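Local coordinates for protein agmatinase (Burkholderia thailandensis, PDB 4DZ4) that probably hydrolyses agmatine to putrescine and urea at a two-manganese centre, at residues B[33-38]-B[75-80]; B[42-47]-B[99-104]; B[116-121]-B[142-147]; B[131-136]-B[284-289]. All blocks are in the same frame, centred on the assembly; numbering follows the deposited sequence.

Interaction 1. Residues B[33-38]-B[75-80]; sequences LSFMRR and AASVQL
Met36 and Ser77 bring two non-regular backbones to 5.3 Å between their CA atoms, where the 33-38 loop turns against the C-terminal end of helix 69-76. The backbone N of Met36 donates to Ser77 OG at 2.9 Å, nearly straight at 168°. That hydroxyl is also hydrogen-bonded to Arg74 O, one turn back on the helix. Ser77 CB lies obliquely against the Phe35 ring, 3.6 Å from CE1. The Met36 chain is extended to SD and then bends (chi3 81°), which carries CE to Leu80, 4.0 Å from its CB. On the other flank Val78 CG1 is shared: Leu33 CD2 meets it at 3.6 Å, while the guanidinium of Arg37 lays one face over it, NH2 being 3.5 Å away. Arg37 NE donates a hydrogen bond to a water that in turn donates to Val78 O, and Arg37 NH1 bonds Ala30 O and Val32 O. Helix 300-323 packs on Phe35, Met36 and Leu80. The chemistry is that of a mostly buried loop pinned by one hydroxyl joined to both backbones, with an arginine whose face serves as an apolar surface while its N-H groups bond carbonyls and water.

Interaction 2. Residues B[42-47]-B[99-104]; sequences RDLDGV and IDYGDC. With EDO (1,2-ethanediol), chain Z.
The loop between strands 39-40 and 49-54 packs along strand 98-103, from Ile99 to Tyr101, near one margin of the parallel sheet, with Arg42 lying over Tyr101. Arg42 CD sits above the middle of the Tyr101 ring, 3.5 Å from the centroid, a CH-pi contact. The guanidinium continues almost parallel to the ring, the planes 8° apart, so that CZ is 3.4 Å from Tyr101 CE2. A bend at chi2 (-83°) turns the arginine chain along the strand and presents NE to the carbonyl of the same tyrosine: Arg42 NE donates to Tyr101 O at 2.8 Å, somewhat bent at 144°. One residue is thus held through both its ring and its backbone. The far end of Arg42 reaches beyond the chain, where NH2 forms a salt bridge with Asp12 of a neighbouring subunit. Farther along the loop the contact becomes apolar. Leu44 CD2 meets Ile99 CD1 at 3.6 Å, and Val47 CG2 meets Ile99 CG2 at 3.8 Å; Leu44 and Val47 are the ends of a type II turn. Arg42 N donates to O2 of a bound 1,2-ethanediol at 2.7 Å; the diol, probably from the crystallisation liquor, also bonds Thr41 OG1. Within the strand, Asp100 OD1 accepts from Gly102 N, while Asp100 OD2 and Asp103 OD1 make salt bridges with Arg74. The pairing of Asp100 with Gly102 is an Asx turn, set in a strand of the arginase-type alpha/beta sheet, beside a subunit interface.

Interaction 3. Residues B[116-121]-B[142-147]; sequences PAIVEH and TYPLLI
In Ile118, CG2 stands anti to the backbone N and CG1 anti to the carbonyl carbon (chi1 -59°), which turns the CG2 methyl onto the Pro144 ring. Val119 has CG1 anti to its N (chi1 177°), leaving CG2 as the branch that reaches the same proline. Pro144 is therefore met by two successive residues of helix 116-121: Ile118 CG2 lies 3.7 Å from its CG, and Val119 CG2 is 3.6 Å from its CB. The proline ring crosses both side chains at a slant. Ile118 CG2 has a second neighbour, Leu145 CD2, at 3.8 Å. Although the CB of Leu145 is directed away from helix 116-121, its branched end swings back to make this contact. On the other flank Val119 CG2 also touches Ile147 CG2, more loosely at 4.2 Å, about one turn beyond Pro144. The two short segments run in the same general sense, with an angle of 45° between their directions and a closest axial approach of 8.1 Å. Val119 and Pro144 mark the nearest backbones, with their CA atoms 5.1 Å apart. The side-chain contacts are between apolar carbons, consistent with an interface held mainly by close fit and burial of methyl and ring groups. Helices 114-126 and 142-153 flank strand 131-136 in sequence and pack against each other over one face of the sheet: Leu145 lies on Tyr242 of strand 240-246, His121 bonds Ser52 of strand 49-54, and helix 182-188 borders Thr142, Tyr143 and Leu146.

Interaction 4. Residues B[131-136]-B[284-289]; sequences RMLTLG and IGADVV
Ala286 O is gripped by two donors, Thr134 N at 3.0 Å and a water at 2.9 Å that also bonds Thr134 OG1. It lies where strands 131-136 and 282-289 run side by side in the middle of the parallel sheet of the arginase-type alpha/beta fold. The directions of the two segments differ by 11°, and the bonds alternate as parallel pairing requires. Ala286 N donates to Met132 O and Val288 N to Thr134 O, both approaching close to the direction of the C=O bond; Gly136 N meets Val288 O at 2.9 Å and 174°, the donor 28° from the carbonyl plane. Beyond the regular bonds, a water bridges Met132 N and Ile284 O at the Met132 end of the pairing, and another joins Gly136 O to Val288 O. Leu133, Leu135, Ala286 and Val288 share one face, on which Leu133 CD1 reaches Ala286 CB at 4.0 Å and helix 300-323 packs over Leu133 and Ala286. Thr134 and Asp287 share the other, their CB atoms 4.0 Å apart, against Leu145 of helix 142-153. The buried carboxylate of Asp287 leans away from strand 131-136: OD2 bonds Tyr242 and Thr142, and OD1 bonds Thr244, which probably fixes its rotation. Strand 282-289 leads toward the metal centre, since the Val289 side chain is about 4 Å from those of the manganese ligands His139 and Asp246. At the start of the pairing, the bent chain of Arg131 brings its CD to 3.4 Å from Ile284 O.

Overall arrangement
Interaction 4 is the core of the set, a buried backbone pairing at the centre of the sheet, and interaction 3 covers one face of it with apolar helix packing; Leu145 lies on Met132 where the two meet. Interactions 1 and 2 lie farther from the centre of the chain than interaction 4, beside other subunits, and there arginines add polar bonds to the apolar packing: one to loop carbonyls and water, the other to a strand carbonyl and a neighbouring chain. Interaction 1 is nevertheless largely buried, whereas interaction 2 is only partly buried. A probable hydrogen bond from Phe35 N to Asp100 OD2 links these two, Phe35 also touches Leu135 of interaction 4, and Tyr101 meets His121 between interactions 2 and 3.

Interaction 1. Residues B[33-38]-B[75-80]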
loop_
_atom_site.group_PDB
_atom_site.type_symbol
_atom_site.label_atom_id
_atom_site.label_comp_id
_atom_site.label_asym_id
_atom_site.label_seq_id
_atom_site.Cartn_x
_atom_site.Cartn_y
_atom_site.Cartn_z
ATOM N N LEU B 33 -2.387 -17.666 16.227
ATOM C CA LEU B 33 -3.404 -16.667 15.888
ATOM C C LEU B 33 -4.809 -17.281 15.690
ATOM O O LEU B 33 -5.433 -17.112 14.635
ATOM C CB LEU B 33 -2.981 -15.907 14.608
ATOM C CG LEU B 33 -1.638 -15.158 14.665
ATOM C CD1 LEU B 33 -1.203 -14.683 13.271
ATOM C CD2 LEU B 33 -1.670 -13.989 15.667
ATOM N N SER B 34 -5.336 -17.961 16.711
ATOM C CA SER B 34 -6.765 -18.328 16.684
ATOM C C SER B 34 -7.589 -17.107 17.100
ATOM O O SER B 34 -7.036 -16.114 17.585
ATOM C CB SER B 34 -7.034 -19.471 17.662
ATOM O OG SER B 34 -6.722 -18.994 18.963
ATOM N N PHE B 35 -8.901 -17.150 16.896
ATOM C CA PHE B 35 -9.695 -15.987 17.224
ATOM C C PHE B 35 -9.676 -15.699 18.725
ATOM O O PHE B 35 -10.056 -16.541 19.524
ATOM C CB PHE B 35 -11.150 -16.078 16.740
ATOM C CG PHE B 35 -11.914 -14.823 17.035
ATOM C CD1 PHE B 35 -11.759 -13.693 16.211
ATOM C CD2 PHE B 35 -12.705 -14.728 18.187
ATOM C CE1 PHE B 35 -12.418 -12.509 16.529
ATOM C CE2 PHE B 35 -13.373 -13.552 18.507
ATOM C CZ PHE B 35 -13.224 -12.433 17.681
ATOM N N MET B 36 -9.231 -14.504 19.089
ATOM C CA MET B 36 -9.063 -14.097 20.498
ATOM C C MET B 36 -8.310 -15.157 21.299
ATOM O O MET B 36 -8.557 -15.358 22.502
ATOM C CB MET B 36 -10.413 -13.694 21.154
ATOM C CG MET B 36 -10.825 -12.293 20.728
ATOM S SD MET B 36 -12.358 -11.759 21.466
ATOM C CE MET B 36 -11.759 -11.242 23.080
ATOM N N ARG B 37 -7.364 -15.815 20.630
ATOM C CA ARG B 37 -6.483 -16.832 21.252
ATOM C C ARG B 37 -7.190 -18.047 21.826
ATOM O O ARG B 37 -6.588 -18.766 22.617
ATOM C CB ARG B 37 -5.585 -16.234 22.365
ATOM C CG ARG B 37 -4.914 -14.909 22.001
ATOM C CD ARG B 37 -3.943 -15.062 20.839
ATOM N NE ARG B 37 -3.104 -13.860 20.805
ATOM C CZ ARG B 37 -1.964 -13.752 20.134
ATOM N NH1 ARG B 37 -1.529 -14.753 19.380
ATOM N NH2 ARG B 37 -1.252 -12.631 20.229
ATOM N N ARG B 38 -8.452 -18.254 21.469
ATOM C CA ARG B 38 -9.211 -19.370 22.002
ATOM C C ARG B 38 -8.657 -20.733 21.547
ATOM O O ARG B 38 -7.965 -20.847 20.514
ATOM C CB ARG B 38 -10.717 -19.217 21.691
ATOM C CG ARG B 38 -11.393 -18.008 22.339
ATOM C CD ARG B 38 -10.745 -17.562 23.666
ATOM N NE ARG B 38 -10.802 -18.572 24.695
ATOM C CZ ARG B 38 -10.023 -18.588 25.780
ATOM N NH1 ARG B 38 -10.176 -19.559 26.634
ATOM N NH2 ARG B 38 -9.069 -17.666 25.985
ATOM N N ALA B 75 -6.236 -12.573 12.913
ATOM C CA ALA B 75 -5.038 -11.766 13.133
ATOM C C ALA B 75 -5.376 -10.433 13.805
ATOM O O ALA B 75 -4.604 -9.942 14.626
ATOM C CB ALA B 75 -4.282 -11.528 11.821
ATOM N N ALA B 76 -6.517 -9.842 13.448
ATOM C CA ALA B 76 -6.911 -8.553 13.988
ATOM C C ALA B 76 -7.450 -8.616 15.411
ATOM O O ALA B 76 -7.742 -7.567 16.002
ATOM C CB ALA B 76 -7.965 -7.926 13.079
ATOM N N SER B 77 -7.647 -9.824 15.928
ATOM C CA SER B 77 -8.261 -9.991 17.250
ATOM C C SER B 77 -7.221 -10.021 18.399
ATOM O O SER B 77 -7.603 -10.133 19.560
ATOM C CB SER B 77 -9.129 -11.263 17.278
ATOM O OG SER B 77 -8.299 -12.434 17.291
ATOM N N VAL B 78 -5.935 -9.931 18.071
ATOM C CA VAL B 78 -4.865 -10.068 19.100
ATOM C C VAL B 78 -4.954 -9.085 20.256
ATOM O O VAL B 78 -4.766 -9.460 21.429
ATOM C CB VAL B 78 -3.429 -10.158 18.514
ATOM C CG1 VAL B 78 -3.314 -11.386 17.623
ATOM C CG2 VAL B 78 -3.058 -8.923 17.694
ATOM N N GLN B 79 -5.244 -7.821 19.970
ATOM C CA GLN B 79 -5.313 -6.864 21.058
ATOM C C GLN B 79 -6.513 -7.110 21.961
ATOM O O GLN B 79 -6.441 -6.897 23.156
ATOM C CB GLN B 79 -5.412 -5.453 20.510
ATOM C CG GLN B 79 -4.132 -4.917 19.930
ATOM C CD GLN B 79 -4.386 -3.523 19.392
ATOM O OE1 GLN B 79 -4.239 -2.544 20.118
ATOM N NE2 GLN B 79 -4.836 -3.439 18.135
ATOM N N LEU B 80 -7.625 -7.533 21.367
ATOM C CA LEU B 80 -8.846 -7.808 22.123
ATOM C C LEU B 80 -8.639 -8.928 23.134
ATOM O O LEU B 80 -9.315 -8.968 24.178
ATOM C CB LEU B 80 -9.976 -8.163 21.149
ATOM C CG LEU B 80 -10.526 -6.936 20.396
ATOM C CD1 LEU B 80 -11.247 -7.426 19.153
ATOM C CD2 LEU B 80 -11.492 -6.129 21.265
HETATM O O HOH W 1 -2.997 -11.318 22.234
#

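Interaction 2. Residues B[42-47]-B[99-104]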
loop_
_atom_site.group_PDB
_atom_site.type_symbol
_atom_site.label_atom_id
_atom_site.label_comp_id
_atom_site.label_asym_id
_atom_site.label_seq_id
_atom_site.Cartn_x
_atom_site.Cartn_y
_atom_site.Cartn_z
ATOM N N ARG B 42 -11.574 -29.335 17.603
ATOM C CA ARG B 42 -12.829 -29.812 16.998
ATOM C C ARG B 42 -13.703 -30.556 18.052
ATOM O O ARG B 42 -14.804 -31.010 17.718
ATOM C CB ARG B 42 -12.541 -30.729 15.799
ATOM C CG ARG B 42 -11.723 -30.080 14.646
ATOM C CD ARG B 42 -12.654 -29.299 13.758
ATOM N NE ARG B 42 -12.055 -28.554 12.646
ATOM C CZ ARG B 42 -12.114 -28.964 11.378
ATOM N NH1 ARG B 42 -12.690 -30.134 11.073
ATOM N NH2 ARG B 42 -11.617 -28.206 10.412
ATOM N N ASP B 43 -13.221 -30.635 19.295
ATOM C CA ASP B 43 -13.967 -31.244 20.408
ATOM C C ASP B 43 -14.962 -30.257 20.993
ATOM O O ASP B 43 -14.584 -29.209 21.494
ATOM C CB ASP B 43 -13.006 -31.721 21.499
ATOM C CG ASP B 43 -12.115 -32.851 21.023
ATOM O OD1 ASP B 43 -12.551 -33.624 20.144
ATOM O OD2 ASP B 43 -10.969 -32.973 21.523
ATOM N N LEU B 44 -16.238 -30.593 20.925
ATOM C CA LEU B 44 -17.269 -29.616 21.237
ATOM C C LEU B 44 -17.909 -29.801 22.625
ATOM O O LEU B 44 -18.739 -28.997 23.015
ATOM C CB LEU B 44 -18.347 -29.648 20.150
ATOM C CG LEU B 44 -17.891 -29.430 18.698
ATOM C CD1 LEU B 44 -19.059 -29.539 17.735
ATOM C CD2 LEU B 44 -17.205 -28.084 18.525
ATOM N N ASP B 45 -17.516 -30.837 23.359
ATOM C CA ASP B 45 -18.078 -31.070 24.694
ATOM C C ASP B 45 -17.781 -29.922 25.650
ATOM O O ASP B 45 -16.626 -29.487 25.790
ATOM C CB ASP B 45 -17.541 -32.371 25.299
ATOM C CG ASP B 45 -18.237 -33.604 24.763
ATOM O OD1 ASP B 45 -19.210 -33.479 23.980
ATOM O OD2 ASP B 45 -17.810 -34.719 25.149
ATOM N N GLY B 46 -18.829 -29.439 26.306
ATOM C CA GLY B 46 -18.707 -28.368 27.295
ATOM C C GLY B 46 -18.470 -26.997 26.675
ATOM O O GLY B 46 -18.092 -26.069 27.389
ATOM N N VAL B 47 -18.674 -26.869 25.361
ATOM C CA VAL B 47 -18.419 -25.596 24.655
ATOM C C VAL B 47 -19.690 -24.762 24.533
ATOM O O VAL B 47 -20.732 -25.258 24.146
ATOM C CB VAL B 47 -17.795 -25.831 23.264
ATOM C CG1 VAL B 47 -17.726 -24.522 22.457
ATOM C CG2 VAL B 47 -16.406 -26.434 23.407
ATOM N N ILE B 99 -14.322 -21.765 21.687
ATOM C CA ILE B 99 -13.203 -22.367 20.966
ATOM C C ILE B 99 -13.149 -21.821 19.541
ATOM O O ILE B 99 -14.132 -21.230 19.045
ATOM C CB ILE B 99 -13.292 -23.904 20.920
ATOM C CG1 ILE B 99 -14.524 -24.330 20.062
ATOM C CG2 ILE B 99 -13.319 -24.434 22.355
ATOM C CD1 ILE B 99 -14.610 -25.794 19.631
ATOM N N ASP B 100 -11.992 -22.003 18.911
ATOM C CA ASP B 100 -11.860 -21.762 17.466
ATOM C C ASP B 100 -11.741 -23.155 16.807
ATOM O O ASP B 100 -10.775 -23.893 17.003
ATOM C CB ASP B 100 -10.649 -20.846 17.192
ATOM C CG ASP B 100 -10.581 -20.365 15.744
ATOM O OD1 ASP B 100 -11.091 -21.081 14.866
ATOM O OD2 ASP B 100 -9.990 -19.286 15.501
ATOM N N TYR B 101 -12.757 -23.480 16.021
ATOM C CA TYR B 101 -12.929 -24.759 15.342
ATOM C C TYR B 101 -11.994 -24.851 14.131
ATOM O O TYR B 101 -11.775 -25.933 13.581
ATOM C CB TYR B 101 -14.394 -24.803 14.879
ATOM C CG TYR B 101 -14.890 -26.051 14.121
ATOM C CD1 TYR B 101 -15.643 -27.022 14.749
ATOM C CD2 TYR B 101 -14.631 -26.200 12.753
ATOM C CE1 TYR B 101 -16.114 -28.140 14.034
ATOM C CE2 TYR B 101 -15.063 -27.311 12.042
ATOM C CZ TYR B 101 -15.814 -28.265 12.673
ATOM O OH TYR B 101 -16.241 -29.373 11.928
ATOM N N GLY B 102 -11.442 -23.719 13.715
ATOM C CA GLY B 102 -10.819 -23.642 12.392
ATOM C C GLY B 102 -11.872 -23.301 11.336
ATOM O O GLY B 102 -12.814 -22.538 11.587
ATOM N N ASP B 103 -11.748 -23.894 10.152
ATOM C CA ASP B 103 -12.624 -23.509 9.043
ATOM C C ASP B 103 -13.461 -24.637 8.450
ATOM O O ASP B 103 -13.128 -25.824 8.568
ATOM C CB ASP B 103 -11.777 -22.897 7.909
ATOM C CG ASP B 103 -11.056 -21.629 8.329
ATOM O OD1 ASP B 103 -11.631 -20.811 9.096
ATOM O OD2 ASP B 103 -9.892 -21.435 7.912
ATOM N N CYS B 104 -14.553 -24.235 7.804
ATOM C CA CYS B 104 -15.355 -25.142 6.988
ATOM C C CYS B 104 -14.583 -25.406 5.708
ATOM O O CYS B 104 -14.416 -24.503 4.907
ATOM C CB CYS B 104 -16.712 -24.517 6.668
ATOM S SG CYS B 104 -17.775 -25.603 5.666
HETATM C C1 EDO Z . -8.460 -32.737 16.788
HETATM O O1 EDO Z . -9.507 -33.498 16.166
HETATM C C2 EDO Z . -8.993 -31.338 17.055
HETATM O O2 EDO Z . -10.034 -31.502 18.032
#

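Interaction 3. Residues B[116-121]-B[142-147]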
loop_
_atom_site.group_PDB
_atom_site.type_symbol
_atom_site.label_atom_id
_atom_site.label_comp_id
_atom_site.label_asym_id
_atom_site.label_seq_id
_atom_site.Cartn_x
_atom_site.Cartn_y
_atom_site.Cartn_z
ATOM N N PRO B 116 -24.276 -27.359 0.497
ATOM C CA PRO B 116 -24.425 -28.483 1.456
ATOM C C PRO B 116 -23.244 -28.626 2.435
ATOM O O PRO B 116 -23.467 -29.056 3.572
ATOM C CB PRO B 116 -24.571 -29.728 0.543
ATOM C CG PRO B 116 -24.081 -29.291 -0.805
ATOM C CD PRO B 116 -24.402 -27.811 -0.898
ATOM N N ALA B 117 -22.011 -28.283 2.001
ATOM C CA ALA B 117 -20.838 -28.333 2.897
ATOM C C ALA B 117 -21.059 -27.396 4.093
ATOM O O ALA B 117 -20.808 -27.789 5.231
ATOM C CB ALA B 117 -19.524 -27.975 2.163
ATOM N N ILE B 118 -21.552 -26.195 3.826
ATOM C CA ILE B 118 -21.799 -25.218 4.870
ATOM C C ILE B 118 -22.967 -25.661 5.792
ATOM O O ILE B 118 -22.848 -25.581 7.035
ATOM C CB ILE B 118 -22.019 -23.798 4.320
ATOM C CG1 ILE B 118 -20.785 -23.344 3.513
ATOM C CG2 ILE B 118 -22.355 -22.823 5.477
ATOM C CD1 ILE B 118 -21.031 -22.100 2.675
ATOM N N VAL B 119 -24.051 -26.158 5.203
ATOM C CA VAL B 119 -25.167 -26.713 6.026
ATOM C C VAL B 119 -24.622 -27.799 6.960
ATOM O O VAL B 119 -24.946 -27.810 8.156
ATOM C CB VAL B 119 -26.334 -27.242 5.161
ATOM C CG1 VAL B 119 -27.439 -27.867 6.033
ATOM C CG2 VAL B 119 -26.905 -26.120 4.302
ATOM N N GLU B 120 -23.782 -28.700 6.451
ATOM C CA GLU B 120 -23.322 -29.833 7.271
ATOM C C GLU B 120 -22.337 -29.394 8.368
ATOM O O GLU B 120 -22.319 -29.936 9.460
ATOM C CB GLU B 120 -22.682 -30.889 6.368
ATOM C CG GLU B 120 -22.030 -32.049 7.093
ATOM C CD GLU B 120 -23.001 -32.898 7.915
ATOM O OE1 GLU B 120 -24.248 -32.821 7.767
ATOM O OE2 GLU B 120 -22.494 -33.664 8.753
ATOM N N HIS B 121 -21.515 -28.392 8.058
ATOM C CA HIS B 121 -20.622 -27.792 9.040
ATOM C C HIS B 121 -21.444 -27.260 10.197
ATOM O O HIS B 121 -21.157 -27.550 11.368
ATOM C CB HIS B 121 -19.819 -26.688 8.314
ATOM C CG HIS B 121 -18.976 -25.813 9.214
ATOM N ND1 HIS B 121 -17.781 -26.208 9.710
ATOM C CD2 HIS B 121 -19.162 -24.481 9.630
ATOM C CE1 HIS B 121 -17.258 -25.198 10.445
ATOM N NE2 HIS B 121 -18.108 -24.150 10.396
ATOM N N THR B 142 -24.390 -16.934 4.848
ATOM C CA THR B 142 -25.457 -16.818 5.835
ATOM C C THR B 142 -26.727 -17.619 5.471
ATOM O O THR B 142 -27.463 -18.082 6.365
ATOM C CB THR B 142 -25.783 -15.351 6.093
ATOM O OG1 THR B 142 -24.574 -14.672 6.463
ATOM C CG2 THR B 142 -26.822 -15.213 7.242
ATOM N N TYR B 143 -26.948 -17.819 4.176
ATOM C CA TYR B 143 -28.096 -18.603 3.738
ATOM C C TYR B 143 -27.993 -20.071 4.206
ATOM O O TYR B 143 -28.865 -20.540 4.929
ATOM C CB TYR B 143 -28.281 -18.444 2.213
ATOM C CG TYR B 143 -29.366 -19.281 1.608
ATOM C CD1 TYR B 143 -30.662 -19.332 2.173
ATOM C CD2 TYR B 143 -29.128 -20.000 0.427
ATOM C CE1 TYR B 143 -31.659 -20.112 1.599
ATOM C CE2 TYR B 143 -30.119 -20.803 -0.140
ATOM C CZ TYR B 143 -31.392 -20.823 0.444
ATOM O OH TYR B 143 -32.363 -21.588 -0.144
ATOM N N PRO B 144 -26.912 -20.800 3.846
ATOM C CA PRO B 144 -26.880 -22.161 4.404
ATOM C C PRO B 144 -26.767 -22.200 5.933
ATOM O O PRO B 144 -27.268 -23.137 6.572
ATOM C CB PRO B 144 -25.621 -22.798 3.761
ATOM C CG PRO B 144 -24.882 -21.642 3.106
ATOM C CD PRO B 144 -25.950 -20.642 2.744
ATOM N N LEU B 145 -26.172 -21.162 6.532
ATOM C CA LEU B 145 -26.120 -21.102 7.992
ATOM C C LEU B 145 -27.530 -20.984 8.557
ATOM O O LEU B 145 -27.856 -21.665 9.538
ATOM C CB LEU B 145 -25.240 -19.932 8.472
ATOM C CG LEU B 145 -23.722 -20.083 8.213
ATOM C CD1 LEU B 145 -22.986 -18.826 8.676
ATOM C CD2 LEU B 145 -23.126 -21.326 8.899
ATOM N N LEU B 146 -28.368 -20.159 7.935
ATOM C CA LEU B 146 -29.757 -20.025 8.365
ATOM C C LEU B 146 -30.543 -21.333 8.182
ATOM O O LEU B 146 -31.386 -21.678 8.998
ATOM C CB LEU B 146 -30.456 -18.885 7.620
ATOM C CG LEU B 146 -30.051 -17.477 8.057
ATOM C CD1 LEU B 146 -30.610 -16.491 7.042
ATOM C CD2 LEU B 146 -30.520 -17.143 9.490
ATOM N N ILE B 147 -30.282 -22.046 7.094
ATOM C CA ILE B 147 -30.936 -23.350 6.874
ATOM C C ILE B 147 -30.683 -24.255 8.075
ATOM O O ILE B 147 -31.620 -24.830 8.641
ATOM C CB ILE B 147 -30.454 -24.022 5.561
ATOM C CG1 ILE B 147 -30.997 -23.231 4.360
ATOM C CG2 ILE B 147 -30.868 -25.497 5.491
ATOM C CD1 ILE B 147 -30.364 -23.607 3.037
#

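Interaction 4. Residues B[131-136]-B[284-289]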
loop_
_atom_site.group_PDB
_atom_site.type_symbol
_atom_site.label_atom_id
_atom_site.label_comp_id
_atom_site.label_asym_id
_atom_site.label_seq_id
_atom_site.Cartn_x
_atom_site.Cartn_y
_atom_site.Cartn_z
ATOM N N ARG B 131 -23.424 -22.274 20.531
ATOM C CA ARG B 131 -23.844 -21.258 19.564
ATOM C C ARG B 131 -22.736 -21.151 18.526
ATOM O O ARG B 131 -21.570 -21.426 18.837
ATOM C CB ARG B 131 -23.951 -19.882 20.213
ATOM C CG ARG B 131 -24.818 -19.781 21.456
ATOM C CD ARG B 131 -26.283 -19.943 21.139
ATOM N NE ARG B 131 -27.054 -19.581 22.328
ATOM C CZ ARG B 131 -28.368 -19.703 22.443
ATOM N NH1 ARG B 131 -29.088 -20.210 21.448
ATOM N NH2 ARG B 131 -28.954 -19.321 23.564
ATOM N N MET B 132 -23.091 -20.690 17.331
ATOM C CA MET B 132 -22.108 -20.443 16.265
ATOM C C MET B 132 -21.863 -18.955 16.087
ATOM O O MET B 132 -22.804 -18.183 15.943
ATOM C CB MET B 132 -22.548 -21.031 14.922
ATOM C CG MET B 132 -22.549 -22.545 14.910
ATOM S SD MET B 132 -23.003 -23.178 13.279
ATOM C CE MET B 132 -21.590 -22.716 12.264
ATOM N N LEU B 133 -20.592 -18.572 16.142
ATOM C CA LEU B 133 -20.158 -17.240 15.693
ATOM C C LEU B 133 -19.253 -17.464 14.473
ATOM O O LEU B 133 -18.122 -17.952 14.604
ATOM C CB LEU B 133 -19.383 -16.568 16.836
ATOM C CG LEU B 133 -18.857 -15.162 16.549
ATOM C CD1 LEU B 133 -19.923 -14.282 15.957
ATOM C CD2 LEU B 133 -18.259 -14.522 17.814
ATOM N N THR B 134 -19.760 -17.152 13.287
ATOM C CA THR B 134 -19.066 -17.551 12.068
ATOM C C THR B 134 -18.425 -16.336 11.385
ATOM O O THR B 134 -19.031 -15.278 11.310
ATOM C CB THR B 134 -20.034 -18.287 11.129
ATOM O OG1 THR B 134 -20.654 -19.369 11.852
ATOM C CG2 THR B 134 -19.284 -18.904 9.926
ATOM N N LEU B 135 -17.190 -16.511 10.925
ATOM C CA LEU B 135 -16.438 -15.428 10.257
ATOM C C LEU B 135 -16.441 -15.739 8.768
ATOM O O LEU B 135 -16.022 -16.833 8.376
ATOM C CB LEU B 135 -14.996 -15.405 10.767
ATOM C CG LEU B 135 -14.832 -15.312 12.290
ATOM C CD1 LEU B 135 -13.344 -15.339 12.714
ATOM C CD2 LEU B 135 -15.549 -14.059 12.803
ATOM N N GLY B 136 -16.895 -14.780 7.955
ATOM C CA GLY B 136 -16.855 -14.920 6.518
ATOM C C GLY B 136 -15.537 -14.381 5.927
ATOM O O GLY B 136 -14.713 -13.833 6.636
ATOM N N ILE B 284 -29.467 -16.406 18.844
ATOM C CA ILE B 284 -29.233 -17.867 18.683
ATOM C C ILE B 284 -27.941 -18.197 17.936
ATOM O O ILE B 284 -27.446 -19.318 18.021
ATOM C CB ILE B 284 -30.389 -18.539 17.893
ATOM C CG1 ILE B 284 -30.351 -18.101 16.406
ATOM C CG2 ILE B 284 -31.712 -18.213 18.542
ATOM C CD1 ILE B 284 -31.255 -18.843 15.452
ATOM N N GLY B 285 -27.413 -17.215 17.209
ATOM C CA GLY B 285 -26.265 -17.419 16.315
ATOM C C GLY B 285 -25.924 -16.100 15.654
ATOM O O GLY B 285 -26.756 -15.192 15.600
ATOM N N ALA B 286 -24.715 -15.997 15.123
ATOM C CA ALA B 286 -24.294 -14.739 14.472
ATOM C C ALA B 286 -23.169 -14.974 13.488
ATOM O O ALA B 286 -22.476 -15.983 13.571
ATOM C CB ALA B 286 -23.864 -13.705 15.509
ATOM N N ASP B 287 -22.963 -14.004 12.596
ATOM C CA ASP B 287 -21.801 -14.051 11.725
ATOM C C ASP B 287 -21.327 -12.634 11.408
ATOM O O ASP B 287 -22.071 -11.668 11.606
ATOM C CB ASP B 287 -22.061 -14.940 10.477
ATOM C CG ASP B 287 -23.163 -14.410 9.580
ATOM O OD1 ASP B 287 -23.214 -13.185 9.312
ATOM O OD2 ASP B 287 -23.982 -15.224 9.103
ATOM N N VAL B 288 -20.069 -12.543 10.991
ATOM C CA VAL B 288 -19.465 -11.276 10.622
ATOM C C VAL B 288 -18.771 -11.556 9.290
ATOM O O VAL B 288 -17.857 -12.381 9.235
ATOM C CB VAL B 288 -18.446 -10.823 11.683
ATOM C CG1 VAL B 288 -17.858 -9.466 11.286
ATOM C CG2 VAL B 288 -19.106 -10.785 13.071
ATOM N N VAL B 289 -19.235 -10.885 8.234
ATOM C CA VAL B 289 -18.867 -11.285 6.865
ATOM C C VAL B 289 -18.285 -10.129 6.050
ATOM O O VAL B 289 -18.366 -8.957 6.454
ATOM C CB VAL B 289 -20.086 -11.825 6.095
ATOM C CG1 VAL B 289 -20.602 -13.099 6.807
ATOM C CG2 VAL B 289 -21.208 -10.773 5.983
HETATM O O HOH W 2 -25.759 -20.935 16.852
HETATM O O HOH W 3 -23.190 -18.617 12.553
HETATM O O HOH W 4 -15.611 -11.281 7.536
#